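Local coordinates for 2-oxo-1,2-dihydroquinoline 8-monooxygenase, oxygenase component (Pseudomonas putida, PDB 1Z02), which probably hydroxylates 2-oxo-1,2-dihydroquinoline at carbon 8, passing electrons from a Rieske [2Fe-2S] cluster to a mononuclear iron that activates oxygen, at residues Gln31-Ala36 with Lys399-Trp404; Asn195-Gly200 with Arg334-Asp339; Lys260-Trp265 with Thr294-Pro299. All blocks are in the same frame, centred on the assembly; numbering follows the deposited sequence.

Contact 1 of 3, residues Gln31-Ala36 with Lys399-Trp404; sequences QPYKDA and KLASRW
Ser402 meets the pyrrolidine ring of Pro32 and the start of Tyr33, and these three residues make the tight part of the contact. Its CB rests on the proline ring, 3.7 Å from Pro32 CD, with Pro32 CB and CG scarcely farther off. A small residue here lets the backbones close in, to 5.0 Å between Pro32 CA and Ser402 CA. With chi1 at -60°, Ser402 OG lies anti to its own carbonyl carbon and turns back along the helix to bond Arg398 O, its stronger partner. The same oxygen receives a weak, bent bond from Tyr33 N at 3.4 Å (131°). Beyond it, Ala401 CB meets the Tyr33 ring at its edge, 3.9 Å from CD2. The ring is held from outside the two segments as well: Tyr33 OH is hydrogen-bonded to Trp397 NE1, and the two rings stand nearly perpendicular.

Without ring carbons CG and CD, as with an alanine in place of Pro32, Ser402 CB would probably lose much of the surface it rests on, leaving a gap between the helices.

The solvent side is looser. Gln31 NE2 bonds Asp35 OD2 within segment 31-36, at 3.0 Å, approaching from above the carboxylate plane. On the second helix Lys399 and Arg403 start away from segment 31-36; Lys399 NZ bonds Gln29 OE1, and Arg403 forms a salt bridge with Glu254. The arrangement is a small helix-helix contact, in which the short helix 31-34, near the N-terminus, is laid against helix 392-404 of the catalytic domain.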
loop_
_atom_site.group_PDB
_atom_site.type_symbol
_atom_site.label_atom_id
_atom_site.label_comp_id
_atom_site.label_asym_id
_atom_site.label_seq_id
_atom_site.Cartn_x
_atom_site.Cartn_y
_atom_site.Cartn_z
ATOM N N GLN A 31 4.180 -10.705 -28.579
ATOM C CA GLN A 31 4.784 -11.049 -27.299
ATOM C C GLN A 31 5.581 -9.857 -26.760
ATOM O O GLN A 31 5.534 -9.573 -25.566
ATOM C CB GLN A 31 5.709 -12.266 -27.440
ATOM C CG GLN A 31 6.285 -12.773 -26.106
ATOM C CD GLN A 31 5.208 -13.150 -25.098
ATOM O OE1 GLN A 31 4.326 -13.954 -25.395
ATOM N NE2 GLN A 31 5.279 -12.575 -23.900
ATOM N N PRO A 32 6.326 -9.144 -27.628
ATOM C CA PRO A 32 7.100 -7.990 -27.156
ATOM C C PRO A 32 6.209 -6.920 -26.502
ATOM O O PRO A 32 6.623 -6.245 -25.552
ATOM C CB PRO A 32 7.769 -7.480 -28.430
ATOM C CG PRO A 32 7.991 -8.737 -29.206
ATOM C CD PRO A 32 6.664 -9.451 -29.030
ATOM N N TYR A 33 4.989 -6.777 -27.018
ATOM C CA TYR A 33 4.018 -5.814 -26.498
ATOM C C TYR A 33 3.517 -6.280 -25.128
ATOM O O TYR A 33 3.269 -5.469 -24.241
ATOM C CB TYR A 33 2.847 -5.679 -27.480
ATOM C CG TYR A 33 1.822 -4.610 -27.137
ATOM C CD1 TYR A 33 0.744 -4.889 -26.303
ATOM C CD2 TYR A 33 1.912 -3.330 -27.685
ATOM C CE1 TYR A 33 -0.229 -3.919 -26.028
ATOM C CE2 TYR A 33 0.946 -2.350 -27.414
ATOM C CZ TYR A 33 -0.122 -2.654 -26.589
ATOM O OH TYR A 33 -1.101 -1.712 -26.350
ATOM N N LYS A 34 3.359 -7.591 -24.963
ATOM C CA LYS A 34 2.918 -8.140 -23.686
ATOM C C LYS A 34 4.011 -7.916 -22.650
ATOM O O LYS A 34 3.740 -7.813 -21.446
ATOM C CB LYS A 34 2.664 -9.639 -23.799
ATOM C CG LYS A 34 1.504 -10.057 -24.674
ATOM C CD LYS A 34 1.272 -11.550 -24.501
ATOM C CE LYS A 34 0.045 -12.039 -25.250
ATOM N NZ LYS A 34 -0.289 -13.444 -24.841
ATOM N N ASP A 35 5.249 -7.863 -23.131
ATOM C CA ASP A 35 6.420 -7.657 -22.282
ATOM C C ASP A 35 6.721 -6.191 -21.997
ATOM O O ASP A 35 7.548 -5.890 -21.140
ATOM C CB ASP A 35 7.654 -8.272 -22.940
ATOM C CG ASP A 35 7.554 -9.775 -23.086
ATOM O OD1 ASP A 35 8.350 -10.336 -23.869
ATOM O OD2 ASP A 35 6.693 -10.395 -22.420
ATOM N N ALA A 36 6.059 -5.281 -22.709
ATOM C CA ALA A 36 6.319 -3.852 -22.541
ATOM C C ALA A 36 5.500 -3.099 -21.479
ATOM O O ALA A 36 5.059 -1.969 -21.705
ATOM C CB ALA A 36 6.182 -3.156 -23.905
ATOM N N LYS A 399 0.833 -5.737 -32.996
ATOM C CA LYS A 399 1.802 -6.381 -33.868
ATOM C C LYS A 399 2.854 -5.409 -34.391
ATOM O O LYS A 399 4.044 -5.700 -34.342
ATOM C CB LYS A 399 1.097 -7.034 -35.055
ATOM C CG LYS A 399 0.261 -8.242 -34.707
ATOM C CD LYS A 399 -0.264 -8.885 -35.972
ATOM C CE LYS A 399 -1.146 -10.077 -35.672
ATOM N NZ LYS A 399 -1.563 -10.758 -36.933
ATOM N N LEU A 400 2.420 -4.260 -34.898
ATOM C CA LEU A 400 3.360 -3.287 -35.433
ATOM C C LEU A 400 4.233 -2.707 -34.325
ATOM O O LEU A 400 5.401 -2.406 -34.542
ATOM C CB LEU A 400 2.613 -2.170 -36.177
ATOM C CG LEU A 400 1.943 -1.010 -35.429
ATOM C CD1 LEU A 400 2.944 0.107 -35.167
ATOM C CD2 LEU A 400 0.806 -0.481 -36.269
ATOM N N ALA A 401 3.671 -2.551 -33.134
ATOM C CA ALA A 401 4.440 -2.014 -32.011
ATOM C C ALA A 401 5.523 -3.025 -31.623
ATOM O O ALA A 401 6.652 -2.652 -31.295
ATOM C CB ALA A 401 3.519 -1.746 -30.831
ATOM N N SER A 402 5.171 -4.306 -31.661
ATOM C CA SER A 402 6.119 -5.361 -31.313
ATOM C C SER A 402 7.257 -5.404 -32.323
ATOM O O SER A 402 8.413 -5.620 -31.961
ATOM C CB SER A 402 5.430 -6.727 -31.281
ATOM O OG SER A 402 4.376 -6.766 -30.336
ATOM N N ARG A 403 6.930 -5.182 -33.588
ATOM C CA ARG A 403 7.933 -5.218 -34.641
ATOM C C ARG A 403 8.846 -4.005 -34.750
ATOM O O ARG A 403 10.027 -4.156 -35.049
ATOM C CB ARG A 403 7.254 -5.460 -35.986
ATOM C CG ARG A 403 6.764 -6.887 -36.164
ATOM C CD ARG A 403 6.028 -7.043 -37.482
ATOM N NE ARG A 403 4.661 -6.548 -37.409
ATOM C CZ ARG A 403 4.059 -5.845 -38.366
ATOM N NH1 ARG A 403 4.700 -5.539 -39.483
ATOM N NH2 ARG A 403 2.805 -5.449 -38.212
ATOM N N TRP A 404 8.321 -2.810 -34.488
ATOM C CA TRP A 404 9.131 -1.607 -34.627
ATOM C C TRP A 404 9.546 -0.783 -33.415
ATOM O O TRP A 404 10.158 0.269 -33.589
ATOM C CB TRP A 404 8.469 -0.666 -35.632
ATOM C CG TRP A 404 8.368 -1.268 -36.981
ATOM C CD1 TRP A 404 7.316 -1.958 -37.497
ATOM C CD2 TRP A 404 9.399 -1.309 -37.960
ATOM N NE1 TRP A 404 7.629 -2.434 -38.747
ATOM C CE2 TRP A 404 8.903 -2.048 -39.056
ATOM C CE3 TRP A 404 10.699 -0.793 -38.019
ATOM C CZ2 TRP A 404 9.662 -2.286 -40.194
ATOM C CZ3 TRP A 404 11.450 -1.030 -39.147
ATOM C CH2 TRP A 404 10.928 -1.771 -40.221
#

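Contact 2 of 3, residues Asn195-Gly200 with Arg334-Asp339; sequences NAVVHG and RVCPTD
Ala196 and Val197 pair with Val335 and Arg334 as antiparallel beta strands at one edge of the seven-stranded sheet of this Bet v 1-like catalytic domain. Val197 and Arg334 form the hydrogen-bonded pair: Val197 N reaches Arg334 O at 3.0 Å, while Arg334 N returns a bond of 3.2 Å to Val197 O. Ala196 and Val335 are the neighbouring non-hydrogen-bonded pair, their CA atoms 4.0 Å apart. Past the regular strands, Cys336 N still bonds Asn195 O, at 2.9 Å and fairly straight (163°), so the pairing runs one step into the loops. Asn195 O also takes a CA-H...O contact from Val335 CA.

Among the side chains, Asn195 CB lies beside Val335 CG1, and its OD1 swings over Pro337, 3.7 Å from Pro337 CA.

The next shell is set by helix 339-359. Phe345 packs on Arg334 and meets the ring of His199, while Asp341 and Arg342 cover Cys336. Thr338 occupies the N-cap of this helix, with OG1 bonded to Glu340 N, so the chain passes from strand to helix almost at once. On the other face of the sheet Ala196 packs on Asn145 and Val333, and Val335 on Pro189.

Val197 sends CG2 to the side of its own backbone N, with CG1 anti to that N (chi1 180°), and it is CG2 that touches Cys336 CB at 3.7 Å and Cys336 SG at 3.8 Å.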
loop_
_atom_site.group_PDB
_atom_site.type_symbol
_atom_site.label_atom_id
_atom_site.label_comp_id
_atom_site.label_asym_id
_atom_site.label_seq_id
_atom_site.Cartn_x
_atom_site.Cartn_y
_atom_site.Cartn_z
ATOM N N ASN A 195 3.260 28.404 -36.728
ATOM C CA ASN A 195 2.045 29.031 -36.217
ATOM C C ASN A 195 1.024 28.058 -35.638
ATOM O O ASN A 195 -0.110 28.452 -35.359
ATOM C CB ASN A 195 1.385 29.870 -37.314
ATOM C CG ASN A 195 2.185 31.111 -37.651
ATOM O OD1 ASN A 195 2.038 31.687 -38.732
ATOM N ND2 ASN A 195 3.029 31.541 -36.719
ATOM N N ALA A 196 1.409 26.794 -35.467
ATOM C CA ALA A 196 0.492 25.818 -34.879
ATOM C C ALA A 196 0.400 26.163 -33.400
ATOM O O ALA A 196 1.420 26.355 -32.744
ATOM C CB ALA A 196 1.029 24.386 -35.062
ATOM N N VAL A 197 -0.817 26.265 -32.878
ATOM C CA VAL A 197 -0.991 26.583 -31.466
ATOM C C VAL A 197 -1.520 25.367 -30.715
ATOM O O VAL A 197 -2.378 24.645 -31.220
ATOM C CB VAL A 197 -1.964 27.767 -31.266
ATOM C CG1 VAL A 197 -2.120 28.067 -29.778
ATOM C CG2 VAL A 197 -1.447 28.989 -32.004
ATOM N N VAL A 198 -0.997 25.136 -29.514
ATOM C CA VAL A 198 -1.415 23.997 -28.705
ATOM C C VAL A 198 -2.105 24.393 -27.398
ATOM O O VAL A 198 -1.603 25.231 -26.650
ATOM C CB VAL A 198 -0.201 23.101 -28.332
ATOM C CG1 VAL A 198 -0.644 21.985 -27.414
ATOM C CG2 VAL A 198 0.437 22.523 -29.579
ATOM N N HIS A 199 -3.261 23.791 -27.137
ATOM C CA HIS A 199 -4.001 24.025 -25.898
ATOM C C HIS A 199 -4.364 22.639 -25.405
ATOM O O HIS A 199 -4.769 21.785 -26.194
ATOM C CB HIS A 199 -5.286 24.825 -26.136
ATOM C CG HIS A 199 -5.057 26.274 -26.444
ATOM N ND1 HIS A 199 -4.305 27.095 -25.636
ATOM C CD2 HIS A 199 -5.490 27.043 -27.470
ATOM C CE1 HIS A 199 -4.282 28.314 -26.152
ATOM N NE2 HIS A 199 -4.992 28.308 -27.263
ATOM N N GLY A 200 -4.210 22.398 -24.111
ATOM C CA GLY A 200 -4.544 21.084 -23.607
ATOM C C GLY A 200 -4.138 20.825 -22.177
ATOM O O GLY A 200 -3.921 21.749 -21.387
ATOM N N ARG A 334 -4.374 23.959 -33.657
ATOM C CA ARG A 334 -4.966 24.729 -34.748
ATOM C C ARG A 334 -3.962 25.797 -35.158
ATOM O O ARG A 334 -3.421 26.501 -34.307
ATOM C CB ARG A 334 -6.270 25.405 -34.323
ATOM C CG ARG A 334 -6.964 26.094 -35.491
ATOM C CD ARG A 334 -8.123 26.983 -35.082
ATOM N NE ARG A 334 -8.741 27.586 -36.264
ATOM C CZ ARG A 334 -9.955 27.276 -36.713
ATOM N NH1 ARG A 334 -10.435 27.871 -37.798
ATOM N NH2 ARG A 334 -10.695 26.380 -36.077
ATOM N N VAL A 335 -3.702 25.911 -36.455
ATOM C CA VAL A 335 -2.757 26.905 -36.932
ATOM C C VAL A 335 -3.412 28.277 -36.859
ATOM O O VAL A 335 -4.476 28.508 -37.437
ATOM C CB VAL A 335 -2.311 26.616 -38.385
ATOM C CG1 VAL A 335 -1.388 27.729 -38.878
ATOM C CG2 VAL A 335 -1.569 25.279 -38.439
ATOM N N CYS A 336 -2.772 29.177 -36.124
ATOM C CA CYS A 336 -3.284 30.527 -35.944
ATOM C C CYS A 336 -2.239 31.531 -36.402
ATOM O O CYS A 336 -1.336 31.878 -35.648
ATOM C CB CYS A 336 -3.620 30.756 -34.469
ATOM S SG CYS A 336 -4.807 29.533 -33.763
ATOM N N PRO A 337 -2.363 32.024 -37.645
ATOM C CA PRO A 337 -1.422 32.994 -38.221
ATOM C C PRO A 337 -1.318 34.334 -37.494
ATOM O O PRO A 337 -0.227 34.788 -37.151
ATOM C CB PRO A 337 -1.925 33.154 -39.655
ATOM C CG PRO A 337 -2.587 31.843 -39.934
ATOM C CD PRO A 337 -3.340 31.590 -38.655
ATOM N N THR A 338 -2.457 34.974 -37.274
ATOM C CA THR A 338 -2.472 36.265 -36.600
ATOM C C THR A 338 -2.806 36.099 -35.131
ATOM O O THR A 338 -3.266 35.036 -34.715
ATOM C CB THR A 338 -3.515 37.218 -37.242
ATOM O OG1 THR A 338 -4.849 36.811 -36.895
ATOM C CG2 THR A 338 -3.367 37.202 -38.751
ATOM N N ASP A 339 -2.612 37.138 -34.332
ATOM C CA ASP A 339 -2.931 36.950 -32.938
ATOM C C ASP A 339 -4.425 37.089 -32.651
ATOM O O ASP A 339 -4.870 36.865 -31.531
ATOM C CB ASP A 339 -2.027 37.826 -32.058
ATOM C CG ASP A 339 -2.573 39.161 -31.774
ATOM O OD1 ASP A 339 -3.128 39.799 -32.653
ATOM O OD2 ASP A 339 -2.413 39.606 -30.636
#

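Contact 3 of 3, residues Lys260-Trp265 with Thr294-Pro299; sequences KGMMQW and TSVVLP
Met262 and Val296 form the central hydrogen-bonded pair of two almost exactly antiparallel strands (176°), with Gly261-Val297 and Met263-Ser295 as the non-hydrogen-bonded pairs beside it. Met262 N gives a 2.9 Å bond to Val296 O, and Val296 N answers to Met262 O. At the far end Leu298 N bonds Lys260 O, whereas the bond from Gln264 N to Thr294 O is weak.

The side chain of Met262 leaves the strand on the face it shares with Val296. CB carries it outward, and chi1 of 60° places CG between the backbone N and carbonyl carbon, leaning toward the partner strand. CG touches Val296 CG1 at 3.6 Å; SD passes the same methyl at 4.0 Å. At the tip, CE turns along its own strand and lies 4.0 Å from Gln264 CG. Trp397 and Leu400 of helix 392-404 pack on this side chain.

The face carrying Met263, Ser295 and Val297 has a tight spot at Gly261, where any CB would collide with Val296 O and Val297 CG1. The glycine brings its CA within 3.2 Å of Val296 O in a CA-H...O contact.

Where the strands end, a water takes a bond from Lys260 N (3.0 Å) and gives one to Leu298 O (2.7 Å), the carbonyl of the cis peptide bond to Pro299, bridging the two segments. Thr294, at the opposite end, has its side chain about 9 Å from the bound iron. Inward-facing amides and carbonyls thus bond across the pair, while Gly261 and Met263 bond strand 250-253 and Ser295 bonds Met303 on the outer sides; the Met262-Val296 side is apolar, in a part of the sheet that comes near the iron at Thr294.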
loop_
_atom_site.group_PDB
_atom_site.type_symbol
_atom_site.label_atom_id
_atom_site.label_comp_id
_atom_site.label_asym_id
_atom_site.label_seq_id
_atom_site.Cartn_x
_atom_site.Cartn_y
_atom_site.Cartn_z
ATOM N N LYS A 260 6.085 5.038 -37.561
ATOM C CA LYS A 260 5.654 3.647 -37.701
ATOM C C LYS A 260 4.299 3.529 -37.027
ATOM O O LYS A 260 4.188 3.732 -35.812
ATOM C CB LYS A 260 6.607 2.701 -36.983
ATOM C CG LYS A 260 8.077 2.977 -37.203
ATOM C CD LYS A 260 8.535 2.687 -38.611
ATOM C CE LYS A 260 10.000 3.021 -38.654
ATOM N NZ LYS A 260 10.600 3.027 -39.960
ATOM N N GLY A 261 3.279 3.186 -37.801
ATOM C CA GLY A 261 1.962 3.055 -37.219
ATOM C C GLY A 261 0.907 2.575 -38.190
ATOM O O GLY A 261 1.211 1.906 -39.174
ATOM N N MET A 262 -0.343 2.926 -37.914
ATOM C CA MET A 262 -1.453 2.511 -38.758
ATOM C C MET A 262 -2.479 3.624 -38.898
ATOM O O MET A 262 -2.716 4.395 -37.964
ATOM C CB MET A 262 -2.136 1.276 -38.164
ATOM C CG MET A 262 -2.701 1.510 -36.774
ATOM S SD MET A 262 -3.327 0.027 -35.982
ATOM C CE MET A 262 -5.037 0.389 -35.818
ATOM N N MET A 263 -3.071 3.699 -40.085
ATOM C CA MET A 263 -4.097 4.682 -40.401
ATOM C C MET A 263 -5.391 3.915 -40.634
ATOM O O MET A 263 -5.433 3.004 -41.457
ATOM C CB MET A 263 -3.725 5.452 -41.674
ATOM C CG MET A 263 -4.842 6.313 -42.246
ATOM S SD MET A 263 -4.935 7.914 -41.459
ATOM C CE MET A 263 -5.639 7.567 -40.103
ATOM N N GLN A 264 -6.441 4.276 -39.907
ATOM C CA GLN A 264 -7.725 3.610 -40.065
ATOM C C GLN A 264 -8.577 4.360 -41.087
ATOM O O GLN A 264 -8.832 5.561 -40.940
ATOM C CB GLN A 264 -8.430 3.532 -38.715
ATOM C CG GLN A 264 -7.598 2.833 -37.651
ATOM C CD GLN A 264 -8.378 2.543 -36.401
ATOM O OE1 GLN A 264 -8.756 3.449 -35.657
ATOM N NE2 GLN A 264 -8.644 1.269 -36.167
ATOM N N TRP A 265 -9.002 3.642 -42.127
ATOM C CA TRP A 265 -9.806 4.235 -43.193
ATOM C C TRP A 265 -11.245 4.482 -42.751
ATOM O O TRP A 265 -12.173 3.815 -43.213
ATOM C CB TRP A 265 -9.794 3.342 -44.444
ATOM C CG TRP A 265 -8.435 3.072 -45.009
ATOM C CD1 TRP A 265 -7.789 1.874 -45.036
ATOM C CD2 TRP A 265 -7.569 4.007 -45.658
ATOM N NE1 TRP A 265 -6.575 2.001 -45.664
ATOM C CE2 TRP A 265 -6.414 3.304 -46.058
ATOM C CE3 TRP A 265 -7.655 5.376 -45.946
ATOM C CZ2 TRP A 265 -5.347 3.920 -46.732
ATOM C CZ3 TRP A 265 -6.592 5.991 -46.619
ATOM C CH2 TRP A 265 -5.457 5.260 -47.003
ATOM N N THR A 294 -9.059 8.420 -37.091
ATOM C CA THR A 294 -8.054 8.118 -36.082
ATOM C C THR A 294 -6.928 7.237 -36.599
ATOM O O THR A 294 -7.131 6.352 -37.433
ATOM C CB THR A 294 -8.682 7.400 -34.867
ATOM O OG1 THR A 294 -9.461 6.284 -35.321
ATOM C CG2 THR A 294 -9.556 8.351 -34.087
ATOM N N SER A 295 -5.736 7.492 -36.081
ATOM C CA SER A 295 -4.552 6.725 -36.437
ATOM C C SER A 295 -3.667 6.678 -35.195
ATOM O O SER A 295 -3.817 7.498 -34.287
ATOM C CB SER A 295 -3.804 7.393 -37.599
ATOM O OG SER A 295 -3.480 8.744 -37.314
ATOM N N VAL A 296 -2.755 5.712 -35.148
ATOM C CA VAL A 296 -1.855 5.584 -34.011
ATOM C C VAL A 296 -0.457 5.166 -34.468
ATOM O O VAL A 296 -0.301 4.297 -35.323
ATOM C CB VAL A 296 -2.418 4.565 -32.965
ATOM C CG1 VAL A 296 -2.575 3.198 -33.603
ATOM C CG2 VAL A 296 -1.495 4.499 -31.733
ATOM N N VAL A 297 0.555 5.811 -33.901
ATOM C CA VAL A 297 1.940 5.522 -34.236
ATOM C C VAL A 297 2.766 5.310 -32.968
ATOM O O VAL A 297 2.388 5.774 -31.884
ATOM C CB VAL A 297 2.580 6.691 -35.037
ATOM C CG1 VAL A 297 1.848 6.895 -36.349
ATOM C CG2 VAL A 297 2.546 7.979 -34.208
ATOM N N LEU A 298 3.893 4.610 -33.100
ATOM C CA LEU A 298 4.770 4.387 -31.955
ATOM C C LEU A 298 5.289 5.761 -31.509
ATOM O O LEU A 298 5.477 6.649 -32.326
ATOM C CB LEU A 298 5.961 3.494 -32.353
ATOM C CG LEU A 298 5.719 1.978 -32.369
ATOM C CD1 LEU A 298 6.850 1.254 -33.097
ATOM C CD2 LEU A 298 5.607 1.485 -30.946
ATOM N N PRO A 299 5.523 5.950 -30.198
ATOM C CA PRO A 299 5.407 4.996 -29.087
ATOM C C PRO A 299 3.989 4.775 -28.562
ATOM O O PRO A 299 3.800 4.099 -27.548
ATOM C CB PRO A 299 6.310 5.605 -28.021
ATOM C CG PRO A 299 6.067 7.060 -28.192
ATOM C CD PRO A 299 6.095 7.224 -29.722
HETATM O O HOH W 1 6.395 6.192 -34.831
#

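The three contacts are nested along the chain: contact 1 encloses contact 2, which encloses contact 3. Contacts 2 and 3 belong to the same antiparallel sheet, their centres 24 Å apart. The strands of contact 2 form one edge of it; those of contact 3 lie toward the other, with strands 313-320 and 301-305 between the pairs. Contact 1 adds a helical layer. Helix 392-404 touches helix 31-34 and also packs through Leu400, Ala401 and Trp404 on Lys260, Gly261 and Leu298, so contacts 1 and 3 meet directly, with centres 14 Å apart. The centres of contacts 1 and 2 are 35 Å apart, on opposite sides of the chain's centre. Contact 1 thus joins an N-terminal helix to one covering the catalytic sheet.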